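PDB 1WU2: molybdopterin biosynthesis moeA protein from Pyrococcus horikoshii, which probably takes part in molybdenum cofactor biosynthesis, assisting the insertion of the metal into molybdopterin. Local coordinates for residues 108-111 and 112-115; 123-127 and 128-132; 153-156 and 157-161; 232-236 and 237-241; 364-367 and 368-371. All blocks are in the same frame, centred on the assembly; numbering follows the deposited sequence.

Contact 1: 108-111 and 112-115; sequences RIPK and GANA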
loop_
_atom_site.group_PDB
_atom_site.type_symbol
_atom_site.label_atom_id
_atom_site.label_comp_id
_atom_site.label_asym_id
_atom_site.label_seq_id
_atom_site.Cartn_x
_atom_site.Cartn_y
_atom_site.Cartn_z
ATOM N N ARG A 108 12.285 -30.391 -25.794
ATOM C CA ARG A 108 12.602 -31.278 -24.687
ATOM C C ARG A 108 13.984 -31.879 -24.895
ATOM O O ARG A 108 14.303 -32.336 -25.988
ATOM C CB ARG A 108 11.563 -32.394 -24.581
ATOM C CG ARG A 108 11.694 -33.243 -23.326
ATOM C CD ARG A 108 11.223 -34.663 -23.512
ATOM N NE ARG A 108 9.767 -34.750 -23.477
ATOM C CZ ARG A 108 9.041 -35.708 -24.044
ATOM N NH1 ARG A 108 9.616 -36.706 -24.708
ATOM N NH2 ARG A 108 7.718 -35.666 -23.934
ATOM N N ILE A 109 14.800 -31.865 -23.847
ATOM C CA ILE A 109 16.144 -32.420 -23.924
ATOM C C ILE A 109 16.019 -33.911 -24.228
ATOM O O ILE A 109 15.342 -34.634 -23.497
ATOM C CB ILE A 109 16.926 -32.195 -22.602
ATOM C CG1 ILE A 109 17.047 -30.698 -22.271
ATOM C CG2 ILE A 109 18.309 -32.825 -22.682
ATOM C CD1 ILE A 109 17.578 -29.833 -23.393
ATOM N N PRO A 110 16.632 -34.370 -25.319
ATOM C CA PRO A 110 16.588 -35.793 -25.668
ATOM C C PRO A 110 17.108 -36.685 -24.550
ATOM O O PRO A 110 17.941 -36.253 -23.753
ATOM C CB PRO A 110 17.512 -35.888 -26.885
ATOM C CG PRO A 110 17.536 -34.529 -27.463
ATOM C CD PRO A 110 17.391 -33.588 -26.312
ATOM N N LYS A 111 16.594 -37.909 -24.484
ATOM C CA LYS A 111 17.188 -38.951 -23.654
ATOM C C LYS A 111 18.684 -39.024 -23.968
ATOM O O LYS A 111 19.084 -38.930 -25.131
ATOM C CB LYS A 111 16.523 -40.301 -23.936
ATOM C CG LYS A 111 16.464 -41.250 -22.750
ATOM C CD LYS A 111 15.633 -42.484 -23.096
ATOM C CE LYS A 111 15.242 -43.280 -21.860
ATOM N NZ LYS A 111 14.856 -44.679 -22.207
ATOM N N GLY A 112 19.502 -39.160 -22.926
ATOM C CA GLY A 112 20.943 -39.234 -23.072
ATOM C C GLY A 112 21.655 -37.919 -22.804
ATOM O O GLY A 112 22.732 -37.916 -22.212
ATOM N N ALA A 113 21.065 -36.807 -23.241
ATOM C CA ALA A 113 21.700 -35.496 -23.112
ATOM C C ALA A 113 21.498 -34.884 -21.728
ATOM O O ALA A 113 20.423 -34.997 -21.137
ATOM C CB ALA A 113 21.181 -34.547 -24.179
ATOM N N ASN A 114 22.549 -34.245 -21.220
ATOM C CA ASN A 114 22.472 -33.479 -19.977
ATOM C C ASN A 114 22.972 -32.037 -20.132
ATOM O O ASN A 114 23.147 -31.334 -19.140
ATOM C CB ASN A 114 23.213 -34.207 -18.841
ATOM C CG ASN A 114 24.718 -34.284 -19.060
ATOM O OD1 ASN A 114 25.215 -33.989 -20.140
ATOM N ND2 ASN A 114 25.446 -34.689 -18.025
ATOM N N ALA A 115 23.176 -31.598 -21.374
ATOM C CA ALA A 115 23.595 -30.224 -21.655
ATOM C C ALA A 115 23.275 -29.802 -23.089
ATOM O O ALA A 115 23.020 -30.638 -23.951
ATOM C CB ALA A 115 25.085 -30.064 -21.383
HETATM O O HOH W 1 17.963 -36.017 -21.076
#

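Contact 2: 123-127 and 128-132; sequences KREGD and KIYVL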
loop_
_atom_site.group_PDB
_atom_site.type_symbol
_atom_site.label_atom_id
_atom_site.label_comp_id
_atom_site.label_asym_id
_atom_site.label_seq_id
_atom_site.Cartn_x
_atom_site.Cartn_y
_atom_site.Cartn_z
ATOM N N LYS A 123 31.766 -25.022 -34.479
ATOM C CA LYS A 123 31.969 -24.973 -35.924
ATOM C C LYS A 123 31.221 -26.127 -36.585
ATOM O O LYS A 123 31.448 -27.288 -36.248
ATOM C CB LYS A 123 33.464 -25.049 -36.256
ATOM C CG LYS A 123 33.823 -24.503 -37.630
ATOM C CD LYS A 123 33.903 -22.977 -37.629
ATOM C CE LYS A 123 33.493 -22.392 -38.974
ATOM N NZ LYS A 123 32.020 -22.462 -39.193
ATOM N N ARG A 124 30.336 -25.798 -37.526
ATOM C CA ARG A 124 29.509 -26.797 -38.208
ATOM C C ARG A 124 30.129 -27.195 -39.550
ATOM O O ARG A 124 29.860 -26.572 -40.580
ATOM C CB ARG A 124 28.077 -26.271 -38.408
ATOM C CG ARG A 124 27.007 -27.074 -37.683
ATOM C CD ARG A 124 26.922 -28.543 -38.100
ATOM N NE ARG A 124 25.631 -28.883 -38.703
ATOM C CZ ARG A 124 25.135 -30.117 -38.798
ATOM N NH1 ARG A 124 25.808 -31.165 -38.335
ATOM N NH2 ARG A 124 23.951 -30.307 -39.365
ATOM N N GLU A 125 30.966 -28.230 -39.521
ATOM C CA GLU A 125 31.611 -28.758 -40.722
ATOM C C GLU A 125 30.930 -30.057 -41.168
ATOM O O GLU A 125 31.324 -31.148 -40.758
ATOM C CB GLU A 125 33.104 -28.990 -40.459
ATOM C CG GLU A 125 33.928 -29.283 -41.706
ATOM C CD GLU A 125 35.247 -29.968 -41.388
ATOM O OE1 GLU A 125 36.011 -29.437 -40.553
ATOM O OE2 GLU A 125 35.517 -31.040 -41.972
ATOM N N GLY A 126 29.906 -29.924 -42.009
ATOM C CA GLY A 126 29.178 -31.070 -42.532
ATOM C C GLY A 126 28.208 -31.664 -41.527
ATOM O O GLY A 126 27.209 -31.029 -41.178
ATOM N N ASP A 127 28.499 -32.882 -41.070
ATOM C CA ASP A 127 27.677 -33.577 -40.074
ATOM C C ASP A 127 28.391 -33.653 -38.718
ATOM O O ASP A 127 27.944 -34.356 -37.814
ATOM C CB ASP A 127 27.317 -34.990 -40.566
ATOM C CG ASP A 127 26.005 -35.033 -41.347
ATOM O OD1 ASP A 127 25.740 -36.066 -41.998
ATOM O OD2 ASP A 127 25.177 -34.094 -41.370
ATOM N N LYS A 128 29.492 -32.919 -38.580
ATOM C CA LYS A 128 30.262 -32.893 -37.341
ATOM C C LYS A 128 30.198 -31.500 -36.717
ATOM O O LYS A 128 30.068 -30.501 -37.426
ATOM C CB LYS A 128 31.726 -33.274 -37.603
ATOM C CG LYS A 128 31.943 -34.358 -38.662
ATOM C CD LYS A 128 31.601 -35.746 -38.138
ATOM C CE LYS A 128 31.549 -36.782 -39.258
ATOM N NZ LYS A 128 30.199 -37.407 -39.385
ATOM N N ILE A 129 30.266 -31.450 -35.388
ATOM C CA ILE A 129 30.446 -30.192 -34.661
ATOM C C ILE A 129 31.727 -30.252 -33.836
ATOM O O ILE A 129 32.203 -31.332 -33.483
ATOM C CB ILE A 129 29.229 -29.865 -33.754
ATOM C CG1 ILE A 129 28.894 -31.033 -32.823
ATOM C CG2 ILE A 129 28.022 -29.487 -34.604
ATOM C CD1 ILE A 129 28.046 -30.634 -31.629
ATOM N N TYR A 130 32.282 -29.082 -33.535
ATOM C CA TYR A 130 33.537 -28.997 -32.796
ATOM C C TYR A 130 33.397 -28.072 -31.595
ATOM O O TYR A 130 33.003 -26.914 -31.727
ATOM C CB TYR A 130 34.661 -28.536 -33.726
ATOM C CG TYR A 130 34.976 -29.570 -34.782
ATOM C CD1 TYR A 130 34.302 -29.576 -35.998
ATOM C CD2 TYR A 130 35.923 -30.561 -34.550
ATOM C CE1 TYR A 130 34.573 -30.533 -36.964
ATOM C CE2 TYR A 130 36.203 -31.524 -35.510
ATOM C CZ TYR A 130 35.524 -31.504 -36.714
ATOM O OH TYR A 130 35.794 -32.455 -37.668
ATOM N N VAL A 131 33.717 -28.610 -30.422
ATOM C CA VAL A 131 33.610 -27.878 -29.168
ATOM C C VAL A 131 35.018 -27.576 -28.645
ATOM O O VAL A 131 35.847 -28.475 -28.490
ATOM C CB VAL A 131 32.755 -28.648 -28.121
ATOM C CG1 VAL A 131 33.218 -30.094 -27.959
ATOM C CG2 VAL A 131 32.763 -27.932 -26.780
ATOM N N LEU A 132 35.272 -26.296 -28.389
ATOM C CA LEU A 132 36.603 -25.804 -28.044
ATOM C C LEU A 132 36.779 -25.580 -26.540
ATOM O O LEU A 132 37.892 -25.324 -26.078
ATOM C CB LEU A 132 36.873 -24.494 -28.793
ATOM C CG LEU A 132 36.471 -24.478 -30.274
ATOM C CD1 LEU A 132 36.418 -23.063 -30.828
ATOM C CD2 LEU A 132 37.429 -25.329 -31.093
HETATM O O HOH W 2 34.731 -25.303 -33.034
#

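Contact 3: 153-156 and 157-161; sequences VVLR and KGTIL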
loop_
_atom_site.group_PDB
_atom_site.type_symbol
_atom_site.label_atom_id
_atom_site.label_comp_id
_atom_site.label_asym_id
_atom_site.label_seq_id
_atom_site.Cartn_x
_atom_site.Cartn_y
_atom_site.Cartn_z
ATOM N N VAL A 153 5.227 -25.293 -2.106
ATOM C CA VAL A 153 4.463 -24.121 -1.687
ATOM C C VAL A 153 4.942 -22.924 -2.501
ATOM O O VAL A 153 6.126 -22.599 -2.484
ATOM C CB VAL A 153 4.626 -23.825 -0.172
ATOM C CG1 VAL A 153 3.903 -22.533 0.219
ATOM C CG2 VAL A 153 4.105 -24.983 0.660
ATOM N N VAL A 154 4.015 -22.294 -3.224
ATOM C CA VAL A 154 4.302 -21.114 -4.046
ATOM C C VAL A 154 3.835 -19.815 -3.382
ATOM O O VAL A 154 4.407 -18.755 -3.626
ATOM C CB VAL A 154 3.671 -21.235 -5.463
ATOM C CG1 VAL A 154 4.063 -22.557 -6.107
ATOM C CG2 VAL A 154 2.146 -21.100 -5.421
ATOM N N LEU A 155 2.791 -19.903 -2.562
ATOM C CA LEU A 155 2.294 -18.761 -1.796
ATOM C C LEU A 155 1.921 -19.202 -0.384
ATOM O O LEU A 155 1.141 -20.136 -0.210
ATOM C CB LEU A 155 1.067 -18.151 -2.473
ATOM C CG LEU A 155 1.314 -17.361 -3.760
ATOM C CD1 LEU A 155 0.003 -17.137 -4.498
ATOM C CD2 LEU A 155 1.991 -16.039 -3.462
ATOM N N ARG A 156 2.472 -18.518 0.616
ATOM C CA ARG A 156 2.234 -18.865 2.013
ATOM C C ARG A 156 0.896 -18.336 2.494
ATOM O O ARG A 156 0.337 -17.402 1.915
ATOM C CB ARG A 156 3.336 -18.300 2.917
ATOM C CG ARG A 156 4.747 -18.752 2.574
ATOM C CD ARG A 156 5.075 -20.166 3.016
ATOM N NE ARG A 156 6.372 -20.601 2.492
ATOM C CZ ARG A 156 6.785 -21.866 2.429
ATOM N NH1 ARG A 156 6.017 -22.860 2.869
ATOM N NH2 ARG A 156 7.985 -22.143 1.925
ATOM N N LYS A 157 0.406 -18.939 3.574
ATOM C CA LYS A 157 -0.781 -18.477 4.279
ATOM C C LYS A 157 -0.512 -17.095 4.871
ATOM O O LYS A 157 0.553 -16.854 5.433
ATOM C CB LYS A 157 -1.135 -19.471 5.396
ATOM C CG LYS A 157 -2.311 -19.073 6.284
ATOM C CD LYS A 157 -2.355 -19.922 7.559
ATOM C CE LYS A 157 -3.598 -19.637 8.394
ATOM N NZ LYS A 157 -3.807 -18.179 8.642
ATOM N N GLY A 158 -1.479 -16.195 4.733
ATOM C CA GLY A 158 -1.359 -14.841 5.249
ATOM C C GLY A 158 -0.880 -13.840 4.212
ATOM O O GLY A 158 -0.888 -12.636 4.457
ATOM N N THR A 159 -0.474 -14.337 3.048
ATOM C CA THR A 159 -0.022 -13.482 1.962
ATOM C C THR A 159 -1.147 -12.549 1.529
ATOM O O THR A 159 -2.294 -12.970 1.405
ATOM C CB THR A 159 0.444 -14.342 0.770
ATOM O OG1 THR A 159 1.575 -15.130 1.158
ATOM C CG2 THR A 159 0.970 -13.478 -0.376
ATOM N N ILE A 160 -0.802 -11.280 1.320
ATOM C CA ILE A 160 -1.735 -10.279 0.820
ATOM C C ILE A 160 -1.484 -10.213 -0.674
ATOM O O ILE A 160 -0.431 -9.754 -1.108
ATOM C CB ILE A 160 -1.498 -8.903 1.488
ATOM C CG1 ILE A 160 -1.594 -9.014 3.013
ATOM C CG2 ILE A 160 -2.524 -7.875 0.994
ATOM C CD1 ILE A 160 -0.938 -7.861 3.743
ATOM N N LEU A 161 -2.455 -10.682 -1.451
ATOM C CA LEU A 161 -2.258 -10.950 -2.867
ATOM C C LEU A 161 -2.053 -9.676 -3.689
ATOM O O LEU A 161 -2.773 -8.698 -3.530
ATOM C CB LEU A 161 -3.441 -11.759 -3.418
ATOM C CG LEU A 161 -3.650 -13.136 -2.774
ATOM C CD1 LEU A 161 -5.043 -13.679 -3.080
ATOM C CD2 LEU A 161 -2.587 -14.119 -3.230
HETATM O O HOH W 3 3.984 -15.879 -0.098
#

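Contact 4: 232-236 and 237-241; sequences VLPDD and ESIIK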
loop_
_atom_site.group_PDB
_atom_site.type_symbol
_atom_site.label_atom_id
_atom_site.label_comp_id
_atom_site.label_asym_id
_atom_site.label_seq_id
_atom_site.Cartn_x
_atom_site.Cartn_y
_atom_site.Cartn_z
ATOM N N VAL A 232 -24.743 7.771 13.671
ATOM C CA VAL A 232 -24.475 8.687 14.775
ATOM C C VAL A 232 -25.630 8.617 15.766
ATOM O O VAL A 232 -26.794 8.682 15.374
ATOM C CB VAL A 232 -24.326 10.146 14.278
ATOM C CG1 VAL A 232 -23.991 11.086 15.436
ATOM C CG2 VAL A 232 -23.268 10.241 13.184
ATOM N N LEU A 233 -25.296 8.494 17.047
ATOM C CA LEU A 233 -26.284 8.356 18.115
ATOM C C LEU A 233 -26.163 9.527 19.092
ATOM O O LEU A 233 -25.080 10.088 19.240
ATOM C CB LEU A 233 -26.055 7.045 18.873
ATOM C CG LEU A 233 -26.709 5.760 18.353
ATOM C CD1 LEU A 233 -26.720 5.673 16.831
ATOM C CD2 LEU A 233 -25.994 4.558 18.946
ATOM N N PRO A 234 -27.252 9.895 19.766
ATOM C CA PRO A 234 -27.173 10.921 20.814
ATOM C C PRO A 234 -26.596 10.363 22.115
ATOM O O PRO A 234 -26.546 9.143 22.291
ATOM C CB PRO A 234 -28.636 11.352 21.014
ATOM C CG PRO A 234 -29.460 10.528 20.058
ATOM C CD PRO A 234 -28.623 9.378 19.610
ATOM N N ASP A 235 -26.159 11.253 23.002
ATOM C CA ASP A 235 -25.714 10.869 24.339
ATOM C C ASP A 235 -26.930 10.457 25.169
ATOM O O ASP A 235 -27.588 11.294 25.792
ATOM C CB ASP A 235 -24.964 12.023 25.017
ATOM C CG ASP A 235 -23.614 12.307 24.373
ATOM O OD1 ASP A 235 -23.316 13.492 24.100
ATOM O OD2 ASP A 235 -22.783 11.408 24.109
ATOM N N ASP A 236 -27.225 9.160 25.156
ATOM C CA ASP A 236 -28.408 8.613 25.812
ATOM C C ASP A 236 -28.171 7.132 26.109
ATOM O O ASP A 236 -28.038 6.333 25.188
ATOM C CB ASP A 236 -29.632 8.787 24.910
ATOM C CG ASP A 236 -30.931 8.446 25.612
ATOM O OD1 ASP A 236 -31.226 7.241 25.777
ATOM O OD2 ASP A 236 -31.725 9.317 26.029
ATOM N N GLU A 237 -28.130 6.776 27.393
ATOM C CA GLU A 237 -27.758 5.422 27.824
ATOM C C GLU A 237 -28.600 4.313 27.183
ATOM O O GLU A 237 -28.067 3.270 26.805
ATOM C CB GLU A 237 -27.835 5.308 29.352
ATOM C CG GLU A 237 -27.204 4.041 29.918
ATOM C CD GLU A 237 -27.468 3.864 31.402
ATOM O OE1 GLU A 237 -27.875 2.750 31.806
ATOM O OE2 GLU A 237 -27.268 4.834 32.164
ATOM N N SER A 238 -29.907 4.538 27.069
ATOM C CA SER A 238 -30.816 3.540 26.501
ATOM C C SER A 238 -30.492 3.235 25.038
ATOM O O SER A 238 -30.441 2.071 24.634
ATOM C CB SER A 238 -32.269 4.010 26.616
ATOM O OG SER A 238 -33.163 2.940 26.361
ATOM N N ILE A 239 -30.276 4.289 24.257
ATOM C CA ILE A 239 -29.967 4.157 22.836
ATOM C C ILE A 239 -28.558 3.598 22.590
ATOM O O ILE A 239 -28.341 2.924 21.595
ATOM C CB ILE A 239 -30.187 5.519 22.105
ATOM C CG1 ILE A 239 -31.691 5.804 21.948
ATOM C CG2 ILE A 239 -29.515 5.538 20.727
ATOM C CD1 ILE A 239 -32.164 7.070 22.630
ATOM N N ILE A 240 -27.610 3.852 23.492
ATOM C CA ILE A 240 -26.251 3.322 23.338
ATOM C C ILE A 240 -26.199 1.833 23.702
ATOM O O ILE A 240 -25.229 1.149 23.381
ATOM C CB ILE A 240 -25.225 4.137 24.180
ATOM C CG1 ILE A 240 -25.233 5.619 23.780
ATOM C CG2 ILE A 240 -23.812 3.573 24.024
ATOM C CD1 ILE A 240 -25.027 5.884 22.296
ATOM N N LYS A 241 -27.250 1.333 24.350
ATOM C CA LYS A 241 -27.358 -0.087 24.693
ATOM C C LYS A 241 -27.598 -1.009 23.487
ATOM O O LYS A 241 -27.584 -2.232 23.640
ATOM C CB LYS A 241 -28.462 -0.308 25.736
ATOM C CG LYS A 241 -28.067 -1.256 26.862
ATOM C CD LYS A 241 -27.056 -0.619 27.812
ATOM C CE LYS A 241 -27.139 -1.224 29.206
ATOM N NZ LYS A 241 -27.187 -2.713 29.169
#

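Contact 5: 364-367 and 368-371; sequences GILS and SLLA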
loop_
_atom_site.group_PDB
_atom_site.type_symbol
_atom_site.label_atom_id
_atom_site.label_comp_id
_atom_site.label_asym_id
_atom_site.label_seq_id
_atom_site.Cartn_x
_atom_site.Cartn_y
_atom_site.Cartn_z
ATOM N N GLY A 364 -8.644 17.867 17.734
ATOM C CA GLY A 364 -8.909 16.970 16.627
ATOM C C GLY A 364 -8.789 17.739 15.333
ATOM O O GLY A 364 -9.755 17.839 14.572
ATOM N N ILE A 365 -7.608 18.303 15.091
ATOM C CA ILE A 365 -7.392 19.103 13.886
ATOM C C ILE A 365 -6.733 18.279 12.772
ATOM O O ILE A 365 -5.511 18.098 12.708
ATOM C CB ILE A 365 -6.691 20.455 14.187
ATOM C CG1 ILE A 365 -5.353 20.293 14.914
ATOM C CG2 ILE A 365 -7.629 21.329 15.020
ATOM C CD1 ILE A 365 -4.777 21.630 15.356
ATOM N N LEU A 366 -7.619 17.811 11.896
ATOM C CA LEU A 366 -7.374 16.827 10.850
ATOM C C LEU A 366 -6.237 17.105 9.850
ATOM O O LEU A 366 -5.734 16.170 9.229
ATOM C CB LEU A 366 -8.698 16.648 10.083
ATOM C CG LEU A 366 -9.038 15.376 9.305
ATOM C CD1 LEU A 366 -8.828 15.638 7.835
ATOM C CD2 LEU A 366 -8.263 14.149 9.755
ATOM N N SER A 367 -5.834 18.363 9.689
ATOM C CA SER A 367 -4.863 18.727 8.644
ATOM C C SER A 367 -3.459 18.142 8.841
ATOM O O SER A 367 -2.728 17.974 7.869
ATOM C CB SER A 367 -4.757 20.247 8.488
ATOM O OG SER A 367 -4.303 20.857 9.683
ATOM N N SER A 368 -3.081 17.852 10.085
ATOM C CA SER A 368 -1.792 17.220 10.375
ATOM C C SER A 368 -1.748 15.772 9.872
ATOM O O SER A 368 -0.696 15.285 9.455
ATOM C CB SER A 368 -1.485 17.279 11.874
ATOM O OG SER A 368 -2.428 16.535 12.625
ATOM N N LEU A 369 -2.895 15.095 9.923
ATOM C CA LEU A 369 -3.073 13.787 9.283
ATOM C C LEU A 369 -2.883 13.847 7.762
ATOM O O LEU A 369 -2.335 12.918 7.164
ATOM C CB LEU A 369 -4.469 13.225 9.588
ATOM C CG LEU A 369 -4.602 12.124 10.638
ATOM C CD1 LEU A 369 -3.773 12.411 11.879
ATOM C CD2 LEU A 369 -6.073 11.957 10.998
ATOM N N LEU A 370 -3.358 14.926 7.142
ATOM C CA LEU A 370 -3.229 15.112 5.697
ATOM C C LEU A 370 -1.778 15.357 5.272
ATOM O O LEU A 370 -1.336 14.862 4.234
ATOM C CB LEU A 370 -4.109 16.276 5.217
ATOM C CG LEU A 370 -5.508 15.930 4.698
ATOM C CD1 LEU A 370 -6.244 14.999 5.650
ATOM C CD2 LEU A 370 -6.307 17.205 4.470
ATOM N N ALA A 371 -1.042 16.113 6.082
ATOM C CA ALA A 371 0.325 16.511 5.752
ATOM C C ALA A 371 1.357 15.436 6.095
ATOM O O ALA A 371 2.536 15.591 5.772
ATOM C CB ALA A 371 0.677 17.822 6.462
#

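Contact 1: 108-111 and 112-115
I109 lays its CG2 methyl over A113, 3.7 Å from A113 CB and 3.4 Å from A113 O. This branch reaches across because CG1 sits beside the backbone N of I109 (chi1 -59°), which leaves CG2 opposite that nitrogen and facing the returning chain. P110 adds a looser apolar touch, its ring atom CD standing 4.5 Å from A113 CB. The methyl of A113 is thus met by both residues, a small apolar patch on the inner side of a tight reversal. The polar backbone closes the same reversal: A113 N donates to P110 O at 3.2 Å, coming from well above the carbonyl plane rather than within it. P110 O has a second partner, a water that donates to it at 2.7 Å and also donates to A113 O at 2.7 Å, so the two carbonyls are bridged beside the direct bond. G112 takes a positive phi of 99°, where a side chain would run into the carbonyl O of K111; the lack of a CB lets the chain pass. The side chain of K111 is extended, and its CB and CG lie near G112 N. P110 and A113 also pack on A62 of strand 60-63, while N114 fastens its side-chain amide to A65 N and to the carboxylate of E66. The whole is a type II beta turn from P110 to A113, delivering the chain into edge strand 115-118, where N114 and A115 together face I63 in a classic beta bulge.

Contact 2: 123-127 and 128-132
E125 and K128 close the hairpin through their backbones, as an antiparallel hydrogen-bonded pair around a type II' turn. Both bonds are weak: E125 N to K128 O is 3.2 Å, and K128 N to E125 O is 3.4 Å. G126 takes the positive phi (77°) that this turn needs at its second position. Farther from the turn, a water donates to Y130 O at 2.7 Å and makes a weak, longer contact with K123 N. Apolar contact joins the strands on the R124 and I129 face, where R124 CD lies 3.8 Å from I129 CG2; the guanidinium beyond it is held by a salt bridge to E84. On the other face E125 OE1 approaches Y130 CE1 at 4.0 Å, with the carboxylate and ring planes only 25° apart, and K123 O lies at the ring edge, in plane. K128 bends at chi2 and folds its aliphatic chain back over the turn, CG resting 3.6 Å from D127 C. Cutting K128 back to an alanine is likely to bare the D127 peptide and lose the packing on E78 and T80. Strand 128-131 lies between 123-125 and strand 77-84: D127 and I129 bond by backbone to V81 and L79, Y130 OH makes a weak bond to E78, and R124 and I129 lean on Y61 of strand 60-63. Strand 123-125 is the outermost of this sheet within the chain.

Contact 3: 153-156 and 157-161
T159 is turned with OG1 beside its own backbone N (chi1 -63°), which aims the hydroxyl back at R156 O and sends CG2 toward L155. The hydroxyl donates to R156 O at 2.7 Å, from above the carbonyl plane by 37°. T159 N reaches the same oxygen at 3.4 Å, a weak bond, so one carbonyl is gripped twice by a single residue. A water strengthens the closure: it donates to T159 OG1 at 2.8 Å and accepts from R156 N at 3.1 Å. A valine in place of T159 would probably leave R156 O with the weak backbone bond alone from this turn and strip the water of one of its mates. On the apolar side, L155 spreads its two methyls over different partners, CD2 lying 4.1 Å from T159 CG2 and CD1 4.2 Å from L161 CD2, with the side chains crossing at about a right angle in both pairs. K157 CB leads away from 153-156, and its amine forms a salt bridge with E23. L155 also rests on D165 and L169 of helix 163-171 and on L370 of the second subunit. G158, with phi at 96°, fills the position where a side chain would jam against the preceding carbonyl O. Such a glycine is usual in a type II beta turn; this one, from R156 to T159, leads the chain from strand 153-155 toward helix 163-171.

Contact 4: 232-236 and 237-241
I239 stands over the chain that leads into its helix, and each branch meets something different there. Its CB sits 3.8 Å from D236 O. From CB, CG2 runs opposite the backbone N (chi1 -74° for the CG1 branch) and reaches L233 CG at 3.7 Å, with P234 CD close by at 4.1 Å. CG1 takes the other direction and brings CD1 to the D236 carboxylate, 3.3 Å from D236 OD1, so the apolar tip crosses the carboxylate at a slant. D236 occupies the N-cap position before helix 237-240. Its OD1 accepts two weak bonds, from S238 N at 3.3 Å and from I239 N at 3.5 Å, the latter much the straighter. The first regular helical bond runs from I240 N to D236 O at 3.0 Å and lies close to the line of the C=O bond. I240 continues the apolar side: its CD1 touches L233 CD2 at 3.7 Å and lies near P234 O. L233, at the end of strand 226-233, is therefore covered by two successive isoleucines of the helix. Around this corner E237 forms a salt bridge with K270, D235 N bonds to S192 OG, and D235 packs on A87 of the second subunit. D236 OD1 thus gives the S238 and I239 amides an acceptor that no preceding helical turn supplies, while D236 O takes the regular bond from I240 N, and L233, P234 and the isoleucines join strand to helix by apolar contact.

Contact 5: 364-367 and 368-371
Helix 367-371 starts at S367, just after L366, and A371 N donates to S367 O at 3.1 Å with the donor tilted 25° from the carbonyl plane. This is a helix N-terminus in the C-terminal region of the protein (domain IV), and its side chains pack mainly through leucines. L366 has CG opposite its backbone N (chi1 -155°), which swings the isobutyl group forward along the helix and splits it over two partners. CD2 meets L369 CD2 at 3.3 Å, the two chains crossing at about a right angle, and CD1 meets L370 CD1 at 3.4 Å. Both distances are shorter than usual van der Waals contact, so this end of the helix is tightly packed. The chi2 of L366, near -102°, lies off the common leucine positions, which is consistent with some strain. L366 rests on P300 and L369 on V301 and F304 of helix 300-319. The second subunit also packs here: S367 OG bonds to D147 of that subunit, L370 O to its R162 and L369 O to its Q164, while M168 of that subunit packs on L366 and S367. The backbone bonds to L366 O are weak, 3.1 Å from L369 N and 3.4 Å from L370 N. From the first turn of the helix, S368 OG reaches back to I365 O, a weak hydrogen bond of 3.5 Å.

Contacts 1 and 2 belong to one mixed sheet of the N-terminal region: contact 1 leads into edge strand 115-118, and contact 2 contains the opposite edge strand, 123-125. Contact 2 is the most exposed and rests on weak backbone bonds, whereas contacts 1 and 3 are partly buried type II turns, each with a glycine and a bridging water. Contacts 4 and 5 start helices in the probable molybdopterin-binding region and the C-terminal region; an aspartate caps the first, while tight leucine packing marks the second. Contacts 3 and 5, about 35 Å apart between centres within one chain, meet across the dimer, where L155 packs on L370 of the second subunit.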